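Local structure of zinc chaperone AztD (Citrobacter koseri, 6CMK) at residues Ala166-Val171 / Val180-Asn185; Leu211-His216 / Ser228-Leu233; Gly222-Leu227 / Gln269-Asn274; Gly232-Thr237 / Ile245-Tyr250; Ile280-Pro285 / Arg292-Pro297. The protein acts as a periplasmic zinc chaperone, binding zinc ions and passing one directly to the solute-binding protein AztC of the AztABCD zinc transport system. All blocks are in the same frame, centred on the assembly; numbering follows the deposited sequence. Where two conformers were deposited one is given.

How the interactions relate
The five contacts follow one another round a beta propeller, from the blade with strand 178-183 to the blade with strand 271-274. Interactions 1 and 2 have centres about 13 Å apart and meet at zinc site 1, to which they bring His169 and His216. Interaction 2 shares Gly232 and Leu233 with interaction 4, the outer hairpin of the sheet formed by strands 218-221 to 244-249; their centres are about 9 Å apart. Interaction 3 leaves that sheet for the next one, and interaction 4 is nested within the chain segment it closes. Interaction 5 is the outer hairpin of this next blade. Hairpins build each blade, while side-chain packing and the shared zinc site join neighbouring blades.

Interaction 1 of 5, residues Ala166-Val171 / Val180-Asn185; sequences APHHGV and VVSIPN
Ser182 OG is the polar centre of this contact, gripped from two directions by the loop 166-171. His168 NE2 lies 2.8 Å from Ser182 OG in a hydrogen bond that either partner could donate, and the backbone N of Val171 gives a second bond to the same oxygen. Ser182 N returns one to Val171 O at 3.1 Å, so the serine is held by side chain and backbone alike. The hydroxyl sits between its backbone N and carbonyl carbon (chi1 55°), facing the loop. Pro184 lies over one face of the His168 ring, its CB 3.5 Å from His168 ND1, and Gly170 CA presses to 3.2 Å from Ser182 OG. In the beta propeller this loop runs between blades, from strand 160-163 to strand 172-174, and carries His169, a ligand of zinc site 1 with His126 and His216. His168 points into the contact, His169 away from it to the metal. The packing thins out toward Ala166, whose CB only brushes Pro184 CG at 4.1 Å on the partly exposed side. There Ala166 O takes a nearly straight bond (168°) from His168 ND1, in the ring plane, which fixes the ring's rotation.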
# COMPACT_ATOMS: atom_id res chain seq x y z
N ALA B 166 -7.94 -16.05 31.66
CA ALA B 166 -6.94 -16.25 32.69
C ALA B 166 -5.60 -15.75 32.18
O ALA B 166 -5.30 -15.92 30.98
CB ALA B 166 -6.82 -17.71 33.12
N PRO B 167 -4.78 -15.14 33.04
CA PRO B 167 -3.44 -14.74 32.61
C PRO B 167 -2.65 -15.91 32.05
O PRO B 167 -2.55 -16.97 32.68
CB PRO B 167 -2.81 -14.19 33.89
CG PRO B 167 -3.95 -13.78 34.73
CD PRO B 167 -5.06 -14.73 34.42
N HIS B 168 -2.10 -15.73 30.85
CA HIS B 168 -1.22 -16.73 30.27
C HIS B 168 -0.34 -16.05 29.25
O HIS B 168 -0.55 -14.88 28.91
CB HIS B 168 -2.00 -17.90 29.65
CG HIS B 168 -2.87 -17.52 28.49
ND1 HIS B 168 -4.11 -16.94 28.65
CD2 HIS B 168 -2.70 -17.69 27.16
CE1 HIS B 168 -4.66 -16.74 27.46
NE2 HIS B 168 -3.82 -17.19 26.54
N HIS B 169 0.68 -16.78 28.78
CA HIS B 169 1.53 -16.30 27.70
C HIS B 169 0.80 -16.54 26.39
O HIS B 169 0.87 -17.63 25.81
CB HIS B 169 2.89 -16.99 27.69
CG HIS B 169 3.82 -16.43 26.66
ND1 HIS B 169 4.33 -15.15 26.74
CD2 HIS B 169 4.30 -16.95 25.51
CE1 HIS B 169 5.10 -14.92 25.69
NE2 HIS B 169 5.10 -15.99 24.93
N GLY B 170 0.11 -15.52 25.92
CA GLY B 170 -0.75 -15.67 24.78
C GLY B 170 -0.56 -14.61 23.72
O GLY B 170 0.48 -13.94 23.67
N VAL B 171 -1.56 -14.47 22.86
CA VAL B 171 -1.52 -13.50 21.78
C VAL B 171 -2.94 -13.08 21.44
O VAL B 171 -3.87 -13.88 21.51
CB VAL B 171 -0.78 -14.09 20.55
CG1 VAL B 171 -1.44 -15.39 20.11
CG2 VAL B 171 -0.73 -13.08 19.41
N VAL B 180 -9.10 -12.06 17.81
CA VAL B 180 -8.79 -13.47 18.02
C VAL B 180 -7.81 -13.55 19.17
O VAL B 180 -6.77 -12.90 19.15
CB VAL B 180 -8.21 -14.13 16.76
CG1 VAL B 180 -7.70 -15.54 17.08
CG2 VAL B 180 -9.27 -14.17 15.66
N VAL B 181 -8.15 -14.35 20.18
CA VAL B 181 -7.31 -14.47 21.36
C VAL B 181 -7.02 -15.94 21.62
O VAL B 181 -7.84 -16.82 21.32
CB VAL B 181 -7.94 -13.83 22.62
CG1 VAL B 181 -8.20 -12.35 22.40
CG2 VAL B 181 -9.23 -14.54 23.01
N SER B 182 -5.87 -16.19 22.21
CA SER B 182 -5.50 -17.53 22.61
C SER B 182 -6.30 -17.95 23.83
O SER B 182 -6.74 -17.12 24.63
CB SER B 182 -4.01 -17.58 22.89
OG SER B 182 -3.66 -16.59 23.85
N ILE B 183 -6.47 -19.25 23.97
CA ILE B 183 -7.29 -19.87 25.02
C ILE B 183 -6.34 -20.43 26.06
O ILE B 183 -5.47 -21.24 25.72
CB ILE B 183 -8.18 -20.97 24.44
CG1 ILE B 183 -9.14 -20.39 23.39
CG2 ILE B 183 -8.93 -21.70 25.55
CD1 ILE B 183 -9.76 -21.46 22.51
N PRO B 184 -6.44 -20.05 27.34
CA PRO B 184 -5.52 -20.61 28.33
C PRO B 184 -5.78 -22.09 28.54
O PRO B 184 -6.91 -22.58 28.40
CB PRO B 184 -5.82 -19.81 29.60
CG PRO B 184 -7.26 -19.38 29.43
CD PRO B 184 -7.42 -19.13 27.95
N ASN B 185 -4.72 -22.81 28.88
CA ASN B 185 -4.85 -24.21 29.24
C ASN B 185 -5.75 -24.31 30.47
O ASN B 185 -5.45 -23.68 31.50
CB ASN B 185 -3.48 -24.81 29.53
CG ASN B 185 -3.55 -26.28 29.90
OD1 ASN B 185 -4.30 -26.67 30.79
ND2 ASN B 185 -2.77 -27.10 29.21

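Interaction 2 of 5, residues Leu211-His216 / Ser228-Leu233; sequences LCPGLH and SCETGL
With chi1 at 80°, Cys229 SG is swung over its own backbone toward Cys212 SG, and the two sulfurs close a disulfide of 2.0 Å with a chi3 of -75°. A similar first torsion in Ser228 (chi1 49°) lets OG donate to His216 O at 2.6 Å, approaching tilted from the carbonyl plane. The backbones add two bonds beside these links. His216 N reaches Ser228 O at 2.8 Å, and Glu230 N points almost straight at Pro213 O, also at 2.8 Å. Around the disulfide, Pro213 packs crosswise on Thr231, with Pro213 CG 3.8 Å from Thr231 CG2, while the extended Glu230 side chain runs past Pro213 to bring OE2 to 3.8 Å from Gly214 CA on the exposed side. Thr231 OG1 is hydrogen-bonded to His247 NE2 and, through a water, to Leu211 O, so this edge is partly solvent-bridged. The segment 211-216 leads from the outer strand 208-211 of one propeller blade to the inner strand 218-221 of the next, and the disulfide pins it to the turn between strands 224-228 and 232-237. His216 binds zinc through NE2, and its ring is oriented by a hydrogen bond between ND1 and Ser260 O. With a covalent bridge at Cys212 and backbone and hydroxyl bonds at His216 itself, this connection probably holds the zinc ligand in a well-defined place.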
# COMPACT_ATOMS: atom_id res chain seq x y z
N LEU B 211 -9.17 -25.37 18.20
CA LEU B 211 -8.14 -26.06 18.98
C LEU B 211 -6.83 -26.12 18.20
O LEU B 211 -6.81 -26.38 17.00
CB LEU B 211 -8.59 -27.47 19.35
CG LEU B 211 -9.15 -27.67 20.76
CD1 LEU B 211 -10.36 -26.80 20.99
CD2 LEU B 211 -9.51 -29.12 21.00
N CYS B 212 -5.74 -25.88 18.91
CA CYS B 212 -4.39 -25.89 18.35
C CYS B 212 -3.45 -26.06 19.53
O CYS B 212 -2.99 -25.07 20.12
CB CYS B 212 -4.10 -24.60 17.57
SG CYS B 212 -3.00 -24.80 16.12
N PRO B 213 -3.16 -27.30 19.93
CA PRO B 213 -2.40 -27.52 21.17
C PRO B 213 -1.02 -26.90 21.12
O PRO B 213 -0.33 -26.96 20.10
CB PRO B 213 -2.33 -29.05 21.28
CG PRO B 213 -2.66 -29.56 19.92
CD PRO B 213 -3.55 -28.56 19.28
N GLY B 214 -0.60 -26.30 22.23
CA GLY B 214 0.73 -25.75 22.32
C GLY B 214 0.90 -24.52 21.46
O GLY B 214 1.94 -24.35 20.82
N LEU B 215 -0.12 -23.66 21.42
CA LEU B 215 -0.08 -22.50 20.54
C LEU B 215 0.99 -21.52 20.97
O LEU B 215 1.04 -21.10 22.14
CB LEU B 215 -1.45 -21.83 20.53
CG LEU B 215 -1.69 -20.75 19.47
CD1 LEU B 215 -3.16 -20.73 19.10
CD2 LEU B 215 -1.25 -19.39 19.99
N HIS B 216 1.86 -21.15 20.03
CA HIS B 216 2.89 -20.14 20.25
C HIS B 216 3.51 -19.79 18.91
O HIS B 216 3.88 -20.68 18.14
CB HIS B 216 3.98 -20.65 21.21
CG HIS B 216 4.95 -19.59 21.61
ND1 HIS B 216 6.13 -19.36 20.93
CD2 HIS B 216 4.92 -18.69 22.62
CE1 HIS B 216 6.79 -18.37 21.51
NE2 HIS B 216 6.08 -17.94 22.54
N SER B 228 0.88 -20.44 15.16
CA SER B 228 1.45 -21.77 15.04
C SER B 228 1.27 -22.56 16.33
O SER B 228 1.25 -22.01 17.42
CB SER B 228 2.93 -21.70 14.68
OG SER B 228 3.62 -20.80 15.52
N CYS B 229 1.13 -23.88 16.18
CA CYS B 229 1.00 -24.76 17.32
C CYS B 229 1.58 -26.12 16.96
O CYS B 229 2.28 -26.27 15.95
CB CYS B 229 -0.47 -24.83 17.76
SG CYS B 229 -1.45 -25.94 16.77
N GLU B 230 1.30 -27.13 17.79
CA GLU B 230 1.91 -28.45 17.60
C GLU B 230 1.34 -29.20 16.40
O GLU B 230 2.03 -30.08 15.87
CB GLU B 230 1.73 -29.28 18.88
CG GLU B 230 2.39 -28.64 20.09
CD GLU B 230 2.06 -29.33 21.41
OE1 GLU B 230 1.17 -30.21 21.43
OE2 GLU B 230 2.69 -28.98 22.43
N THR B 231 0.13 -28.88 15.94
CA THR B 231 -0.48 -29.62 14.84
C THR B 231 -0.41 -28.90 13.50
O THR B 231 -0.64 -29.54 12.47
CB THR B 231 -1.96 -29.91 15.15
OG1 THR B 231 -2.68 -28.68 15.34
CG2 THR B 231 -2.09 -30.79 16.38
N GLY B 232 -0.11 -27.61 13.47
CA GLY B 232 -0.18 -26.86 12.23
C GLY B 232 -0.26 -25.38 12.51
O GLY B 232 0.20 -24.90 13.55
N LEU B 233 -0.84 -24.65 11.55
CA LEU B 233 -1.07 -23.23 11.69
C LEU B 233 -2.56 -22.95 11.66
O LEU B 233 -3.31 -23.58 10.90
CB LEU B 233 -0.41 -22.42 10.55
CG LEU B 233 1.05 -22.73 10.19
CD1 LEU B 233 1.56 -21.77 9.12
CD2 LEU B 233 1.95 -22.68 11.41
O HOH W 1 -5.22 -28.90 16.16

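Interaction 3 of 5, residues Gly222-Leu227 / Gln269-Asn274; sequences GDTFAL and QYFIGN
Gln269 NE2 reaches across from one beta-propeller blade to the next to donate a hydrogen bond of 2.9 Å to Asp223 OD1. The two strands, 224-227 and 271-274, belong to different blades and run nearly parallel, 9° apart; with axes 9.6 Å from each other, too far for backbone pairing, they meet through the side chains of 269-274. The amide and carboxylate planes are steeply turned against each other, and NE2 meets OD1 on the anti side, out of the carboxylate plane. Thr224 OG1 donates to the same oxygen from the other face, and a water links OD1 to Gln269 OE1. NE2 also bonds to Ser221 O, which helps fix the amide's rotation. At this end of the strands the second subunit comes up, with its Leu296 on Asp223 and its Pro297 on Gln269. Phe271 then points to the neighbouring blade, its CG anti to the carbonyl carbon (chi1 -60°), and lays its ring between Thr224 and Ala226. Thr224 O lies at the ring's edge, 3.5 Å from Phe271 CZ, while Thr224 CG2 stands more loosely beside CE2. Ala226 CB sits almost centrally over one ring face, 3.6 Å from the centroid of Phe271 and 11° off the normal, a CH-pi contact.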
# COMPACT_ATOMS: atom_id res chain seq x y z
N GLY B 222 0.03 -10.03 4.39
CA GLY B 222 -1.14 -9.57 3.65
C GLY B 222 -2.39 -9.73 4.49
O GLY B 222 -2.40 -9.42 5.68
N ASP B 223 -3.45 -10.24 3.87
CA ASP B 223 -4.74 -10.33 4.54
C ASP B 223 -4.88 -11.56 5.44
O ASP B 223 -5.96 -11.79 5.99
CB ASP B 223 -5.88 -10.32 3.51
CG ASP B 223 -6.03 -11.63 2.76
OD1 ASP B 223 -5.14 -12.52 2.78
OD2 ASP B 223 -7.09 -11.77 2.11
N THR B 224 -3.80 -12.32 5.65
CA THR B 224 -3.86 -13.57 6.40
C THR B 224 -2.94 -13.49 7.61
O THR B 224 -1.80 -13.04 7.50
CB THR B 224 -3.46 -14.76 5.51
OG1 THR B 224 -4.37 -14.82 4.41
CG2 THR B 224 -3.52 -16.08 6.28
N PHE B 225 -3.47 -13.88 8.77
CA PHE B 225 -2.67 -13.93 9.99
C PHE B 225 -2.51 -15.38 10.42
O PHE B 225 -3.45 -16.18 10.32
CB PHE B 225 -3.32 -13.11 11.11
CG PHE B 225 -2.34 -12.67 12.14
CD1 PHE B 225 -2.06 -13.49 13.22
CD2 PHE B 225 -1.68 -11.46 12.03
CE1 PHE B 225 -1.14 -13.12 14.15
CE2 PHE B 225 -0.75 -11.07 12.96
CZ PHE B 225 -0.48 -11.91 14.03
N ALA B 226 -1.32 -15.73 10.89
CA ALA B 226 -1.03 -17.11 11.26
C ALA B 226 -0.64 -17.22 12.72
O ALA B 226 0.10 -16.39 13.25
CB ALA B 226 0.09 -17.67 10.39
N LEU B 227 -1.15 -18.27 13.37
CA LEU B 227 -0.74 -18.69 14.70
C LEU B 227 -0.28 -20.14 14.60
O LEU B 227 -0.97 -20.97 14.01
CB LEU B 227 -1.90 -18.57 15.71
CG LEU B 227 -2.65 -17.24 15.79
CD1 LEU B 227 -3.84 -17.36 16.74
CD2 LEU B 227 -1.74 -16.11 16.23
N GLN B 269 2.63 -13.17 -0.18
CA GLN B 269 2.02 -13.83 0.97
C GLN B 269 2.70 -15.17 1.24
O GLN B 269 2.58 -16.11 0.45
CB GLN B 269 0.52 -14.03 0.78
CG GLN B 269 -0.24 -12.74 0.89
CD GLN B 269 -1.74 -12.95 0.94
OE1 GLN B 269 -2.37 -13.18 -0.09
NE2 GLN B 269 -2.30 -12.92 2.14
N TYR B 270 3.38 -15.26 2.38
CA TYR B 270 3.96 -16.50 2.86
C TYR B 270 4.31 -16.33 4.33
O TYR B 270 4.38 -15.21 4.84
CB TYR B 270 5.22 -16.91 2.07
CG TYR B 270 6.40 -15.99 2.25
CD1 TYR B 270 6.60 -14.89 1.43
CD2 TYR B 270 7.33 -16.22 3.26
CE1 TYR B 270 7.70 -14.05 1.60
CE2 TYR B 270 8.41 -15.38 3.44
CZ TYR B 270 8.60 -14.31 2.61
OH TYR B 270 9.67 -13.49 2.80
N PHE B 271 4.58 -17.45 4.99
CA PHE B 271 5.12 -17.44 6.34
C PHE B 271 6.39 -18.27 6.37
O PHE B 271 6.55 -19.22 5.61
CB PHE B 271 4.10 -17.98 7.35
CG PHE B 271 2.85 -17.18 7.39
CD1 PHE B 271 2.81 -15.98 8.07
CD2 PHE B 271 1.72 -17.59 6.70
CE1 PHE B 271 1.67 -15.21 8.08
CE2 PHE B 271 0.57 -16.83 6.72
CZ PHE B 271 0.54 -15.64 7.41
N ILE B 272 7.31 -17.86 7.24
CA ILE B 272 8.46 -18.69 7.58
C ILE B 272 8.38 -18.97 9.07
O ILE B 272 8.16 -18.05 9.87
CB ILE B 272 9.79 -18.02 7.21
CG1 ILE B 272 9.86 -17.81 5.70
CG2 ILE B 272 10.97 -18.89 7.67
CD1 ILE B 272 11.08 -17.04 5.26
N GLY B 273 8.50 -20.24 9.43
CA GLY B 273 8.54 -20.62 10.82
C GLY B 273 9.82 -21.35 11.14
O GLY B 273 10.47 -21.91 10.25
N ASN B 274 10.21 -21.35 12.41
CA ASN B 274 11.19 -22.33 12.82
C ASN B 274 10.54 -23.72 12.80
O ASN B 274 9.33 -23.87 12.63
CB ASN B 274 11.77 -21.98 14.20
CG ASN B 274 10.76 -22.10 15.33
OD1 ASN B 274 9.55 -21.92 15.15
ND2 ASN B 274 11.27 -22.38 16.53
O HOH W 2 -4.70 -14.16 0.02

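Interaction 4 of 5, residues Gly232-Thr237 / Ile245-Tyr250; sequences GLLLIT and IRHLPY
The outer hairpin of a propeller blade is made here, where strand 232-237 pairs antiparallel with strand 245-249. Leu233 and Leu248 form one hydrogen-bonded pair, with Leu248 N to Leu233 O at 2.7 Å and almost straight (178°); Leu235 and Arg246 form the next, with Leu235 N to Arg246 O also at 2.7 Å. On one face the Arg246 side chain runs extended from CG to NE across Leu235. This lays one face of the guanidinium against Leu235 CD1, which is 3.3 Å from Arg246 NH2. The same methyl touches Leu248 CD2 and packs on Pro285 of the neighbouring blade. On the other face Ile236 and Ile245 lie side by side, pointing the same way, while Leu234 CD2 comes to the edge of the His247 ring, 3.8 Å from His247 CD2. At the end of the hairpin Gly232 CA slides under the Tyr250 ring, 3.6 Å from its centroid, in a CH-pi contact, and Gly232 N comes to 3.1 Å from Tyr250 CE2. The phenol OH bonds to both Cys229 O and Thr259 N, which helps hold the ring over Gly232. Antiparallel pairing of this kind is that of the third and fourth strands of a four-stranded propeller blade.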
# COMPACT_ATOMS: atom_id res chain seq x y z
N GLY B 232 -0.11 -27.61 13.47
CA GLY B 232 -0.18 -26.86 12.23
C GLY B 232 -0.26 -25.38 12.51
O GLY B 232 0.20 -24.90 13.55
N LEU B 233 -0.84 -24.65 11.55
CA LEU B 233 -1.07 -23.23 11.69
C LEU B 233 -2.56 -22.95 11.66
O LEU B 233 -3.31 -23.58 10.90
CB LEU B 233 -0.41 -22.42 10.55
CG LEU B 233 1.05 -22.73 10.19
CD1 LEU B 233 1.56 -21.77 9.12
CD2 LEU B 233 1.95 -22.68 11.41
N LEU B 234 -2.99 -22.02 12.50
CA LEU B 234 -4.31 -21.41 12.36
C LEU B 234 -4.13 -20.22 11.43
O LEU B 234 -3.20 -19.43 11.61
CB LEU B 234 -4.86 -20.95 13.71
CG LEU B 234 -5.10 -22.02 14.77
CD1 LEU B 234 -5.66 -21.36 16.00
CD2 LEU B 234 -6.03 -23.11 14.28
N LEU B 235 -5.00 -20.11 10.43
CA LEU B 235 -4.93 -19.04 9.45
C LEU B 235 -6.21 -18.23 9.58
O LEU B 235 -7.30 -18.81 9.56
CB LEU B 235 -4.78 -19.60 8.03
CG LEU B 235 -3.49 -20.38 7.79
CD1 LEU B 235 -3.44 -20.95 6.39
CD2 LEU B 235 -2.27 -19.50 8.04
N ILE B 236 -6.06 -16.92 9.72
CA ILE B 236 -7.18 -16.03 10.04
C ILE B 236 -7.33 -15.00 8.92
O ILE B 236 -6.35 -14.39 8.49
CB ILE B 236 -6.97 -15.30 11.38
CG1 ILE B 236 -6.54 -16.29 12.49
CG2 ILE B 236 -8.24 -14.56 11.81
CD1 ILE B 236 -5.96 -15.59 13.70
N THR B 237 -8.57 -14.78 8.49
CA THR B 237 -8.92 -13.71 7.56
C THR B 237 -10.21 -13.06 8.04
O THR B 237 -11.00 -13.68 8.76
CB THR B 237 -9.15 -14.21 6.14
OG1 THR B 237 -10.15 -15.22 6.16
CG2 THR B 237 -7.87 -14.78 5.53
N ILE B 245 -11.37 -18.52 11.13
CA ILE B 245 -10.17 -19.28 11.47
C ILE B 245 -10.24 -20.62 10.76
O ILE B 245 -11.23 -21.35 10.88
CB ILE B 245 -10.05 -19.50 12.99
CG1 ILE B 245 -10.06 -18.17 13.76
CG2 ILE B 245 -8.80 -20.30 13.32
CD1 ILE B 245 -10.21 -18.36 15.26
N ARG B 246 -9.17 -20.97 10.04
CA ARG B 246 -9.04 -22.31 9.52
C ARG B 246 -7.71 -22.90 9.98
O ARG B 246 -6.77 -22.18 10.31
CB ARG B 246 -9.14 -22.34 7.98
CG ARG B 246 -7.99 -21.69 7.23
CD ARG B 246 -8.12 -22.00 5.74
NE ARG B 246 -7.02 -21.46 4.93
CZ ARG B 246 -6.11 -22.19 4.30
NH1 ARG B 246 -6.12 -23.52 4.35
NH2 ARG B 246 -5.16 -21.58 3.59
N HIS B 247 -7.66 -24.23 10.03
CA HIS B 247 -6.47 -24.93 10.48
C HIS B 247 -5.77 -25.55 9.28
O HIS B 247 -6.40 -26.25 8.48
CB HIS B 247 -6.81 -26.02 11.50
CG HIS B 247 -5.62 -26.77 12.01
ND1 HIS B 247 -5.29 -28.04 11.58
CD2 HIS B 247 -4.67 -26.42 12.91
CE1 HIS B 247 -4.20 -28.44 12.20
NE2 HIS B 247 -3.80 -27.48 13.01
N LEU B 248 -4.47 -25.28 9.15
CA LEU B 248 -3.64 -25.90 8.13
C LEU B 248 -2.65 -26.83 8.82
O LEU B 248 -1.68 -26.36 9.43
CB LEU B 248 -2.91 -24.82 7.32
CG LEU B 248 -1.90 -25.33 6.29
CD1 LEU B 248 -2.59 -26.18 5.24
CD2 LEU B 248 -1.18 -24.14 5.65
N PRO B 249 -2.84 -28.14 8.77
CA PRO B 249 -1.89 -29.04 9.44
C PRO B 249 -0.56 -29.07 8.73
O PRO B 249 -0.48 -28.88 7.51
CB PRO B 249 -2.58 -30.41 9.40
CG PRO B 249 -3.56 -30.32 8.30
CD PRO B 249 -3.96 -28.88 8.15
N TYR B 250 0.51 -29.31 9.50
CA TYR B 250 1.82 -29.49 8.90
C TYR B 250 1.75 -30.60 7.85
O TYR B 250 1.16 -31.66 8.09
CB TYR B 250 2.86 -29.86 9.96
CG TYR B 250 3.08 -28.77 10.98
CD1 TYR B 250 3.59 -27.54 10.61
CD2 TYR B 250 2.76 -28.97 12.31
CE1 TYR B 250 3.78 -26.53 11.53
CE2 TYR B 250 2.95 -27.97 13.24
CZ TYR B 250 3.46 -26.75 12.85
OH TYR B 250 3.64 -25.74 13.78

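Interaction 5 of 5, residues Ile280-Pro285 / Arg292-Pro297; sequences IILVDP and RLIQLP
Four backbone hydrogen bonds carry this contact, two for each hydrogen-bonded pair of the antiparallel strands 280-283 and 292-295. Leu282 N donates to Arg292 O at 2.8 Å, in the carbonyl plane, and Arg292 N answers to Leu282 O. In the second pair Ile294 N reaches Ile280 O at 2.9 Å, nearly straight at 173°, and Ile280 N returns the bond to Ile294 O. Between them Ile281 and Leu293 make the non-hydrogen-bonded pair, where Ile281 CA comes to 3.3 Å from Arg292 O in a CA-H...O contact. The side chains of Ile280, Leu282 and Ile294 gather on one face. Leu282 CD1 meets the far methyl of Ile294, CD1, at 3.5 Å, the closest side-chain approach between the two strands. Ile280 lies side by side with Ile294: its CG1 comes to 3.8 Å from Ile294 CB, while its CG2 faces Leu296 CD1 at 4.3 Å. On the opposite face the methyls Ile281 CG2 and Leu293 CD1 touch more lightly, 4.0 Å apart. Arg292 turns its guanidinium away from the pair toward a salt bridge with Asp289, in the turn that joins the strands. Inward, strand 279-283 pairs with 271-274, and Val283 packs on Leu233 of the neighbouring blade. Strands 279-283 and 291-295, third and fourth in their sheet, form the outer beta hairpin of a four-stranded propeller blade.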
# COMPACT_ATOMS: atom_id res chain seq x y z
N ILE B 280 13.93 -24.42 9.20
CA ILE B 280 12.80 -23.51 9.02
C ILE B 280 11.86 -24.13 8.01
O ILE B 280 12.24 -25.00 7.21
CB ILE B 280 13.23 -22.09 8.56
CG1 ILE B 280 14.01 -22.13 7.25
CG2 ILE B 280 14.03 -21.40 9.65
CD1 ILE B 280 14.39 -20.75 6.69
N ILE B 281 10.60 -23.70 8.05
CA ILE B 281 9.64 -24.07 7.02
C ILE B 281 9.11 -22.81 6.36
O ILE B 281 8.95 -21.77 7.00
CB ILE B 281 8.46 -24.93 7.54
CG1 ILE B 281 7.82 -24.31 8.78
CG2 ILE B 281 8.91 -26.36 7.78
CD1 ILE B 281 6.45 -24.89 9.09
N LEU B 282 8.85 -22.94 5.07
CA LEU B 282 8.23 -21.90 4.26
C LEU B 282 6.82 -22.36 3.96
O LEU B 282 6.62 -23.51 3.55
CB LEU B 282 9.01 -21.68 2.97
CG LEU B 282 10.37 -20.98 2.99
CD1 LEU B 282 11.35 -21.60 3.96
CD2 LEU B 282 10.93 -21.03 1.57
N VAL B 283 5.85 -21.48 4.18
CA VAL B 283 4.44 -21.85 4.08
C VAL B 283 3.74 -20.88 3.14
O VAL B 283 3.82 -19.66 3.33
CB VAL B 283 3.74 -21.84 5.45
CG1 VAL B 283 2.37 -22.47 5.34
CG2 VAL B 283 4.59 -22.59 6.48
N ASP B 284 3.04 -21.42 2.14
CA ASP B 284 2.22 -20.62 1.24
C ASP B 284 0.75 -20.81 1.60
O ASP B 284 0.16 -21.84 1.26
CB ASP B 284 2.47 -21.03 -0.21
CG ASP B 284 1.76 -20.13 -1.20
OD1 ASP B 284 0.85 -19.37 -0.80
OD2 ASP B 284 2.12 -20.17 -2.39
N PRO B 285 0.13 -19.85 2.30
CA PRO B 285 -1.25 -20.06 2.77
C PRO B 285 -2.29 -19.96 1.66
O PRO B 285 -3.46 -20.26 1.91
CB PRO B 285 -1.43 -18.95 3.79
CG PRO B 285 -0.60 -17.84 3.24
CD PRO B 285 0.63 -18.52 2.69
N ARG B 292 7.50 -26.11 2.59
CA ARG B 292 8.83 -26.53 2.19
C ARG B 292 9.79 -26.37 3.36
O ARG B 292 9.80 -25.34 4.03
CB ARG B 292 9.35 -25.72 1.00
CG ARG B 292 8.60 -25.98 -0.29
CD ARG B 292 8.90 -27.37 -0.82
NE ARG B 292 8.25 -27.63 -2.10
CZ ARG B 292 7.03 -28.15 -2.24
NH1 ARG B 292 6.31 -28.48 -1.18
NH2 ARG B 292 6.53 -28.34 -3.46
N LEU B 293 10.63 -27.38 3.56
CA LEU B 293 11.61 -27.41 4.64
C LEU B 293 12.96 -26.93 4.13
O LEU B 293 13.42 -27.36 3.07
CB LEU B 293 11.75 -28.83 5.18
CG LEU B 293 12.75 -29.08 6.32
CD1 LEU B 293 12.16 -28.65 7.64
CD2 LEU B 293 13.18 -30.54 6.36
N ILE B 294 13.62 -26.05 4.90
CA ILE B 294 15.02 -25.71 4.65
C ILE B 294 15.83 -26.11 5.88
O ILE B 294 15.51 -25.72 7.01
CB ILE B 294 15.22 -24.22 4.34
CG1 ILE B 294 14.49 -23.85 3.05
CG2 ILE B 294 16.73 -23.91 4.21
CD1 ILE B 294 14.56 -22.39 2.69
N GLN B 295 16.89 -26.88 5.64
CA GLN B 295 17.82 -27.28 6.68
C GLN B 295 18.95 -26.26 6.77
O GLN B 295 19.61 -25.97 5.77
CB GLN B 295 18.39 -28.66 6.37
CG GLN B 295 19.45 -29.13 7.35
CD GLN B 295 18.87 -29.43 8.71
OE1 GLN B 295 18.00 -30.29 8.85
NE2 GLN B 295 19.36 -28.74 9.73
N LEU B 296 19.16 -25.72 7.99
CA LEU B 296 20.24 -24.77 8.18
C LEU B 296 21.51 -25.50 8.61
O LEU B 296 21.43 -26.53 9.30
CB LEU B 296 19.87 -23.74 9.24
CG LEU B 296 18.53 -23.06 9.05
CD1 LEU B 296 18.18 -22.24 10.28
CD2 LEU B 296 18.56 -22.18 7.81
N PRO B 297 22.68 -25.00 8.23
CA PRO B 297 23.92 -25.66 8.66
C PRO B 297 24.15 -25.60 10.16
O PRO B 297 24.71 -26.55 10.71
CB PRO B 297 25.02 -24.93 7.87
CG PRO B 297 24.40 -23.68 7.37
CD PRO B 297 22.92 -23.89 7.29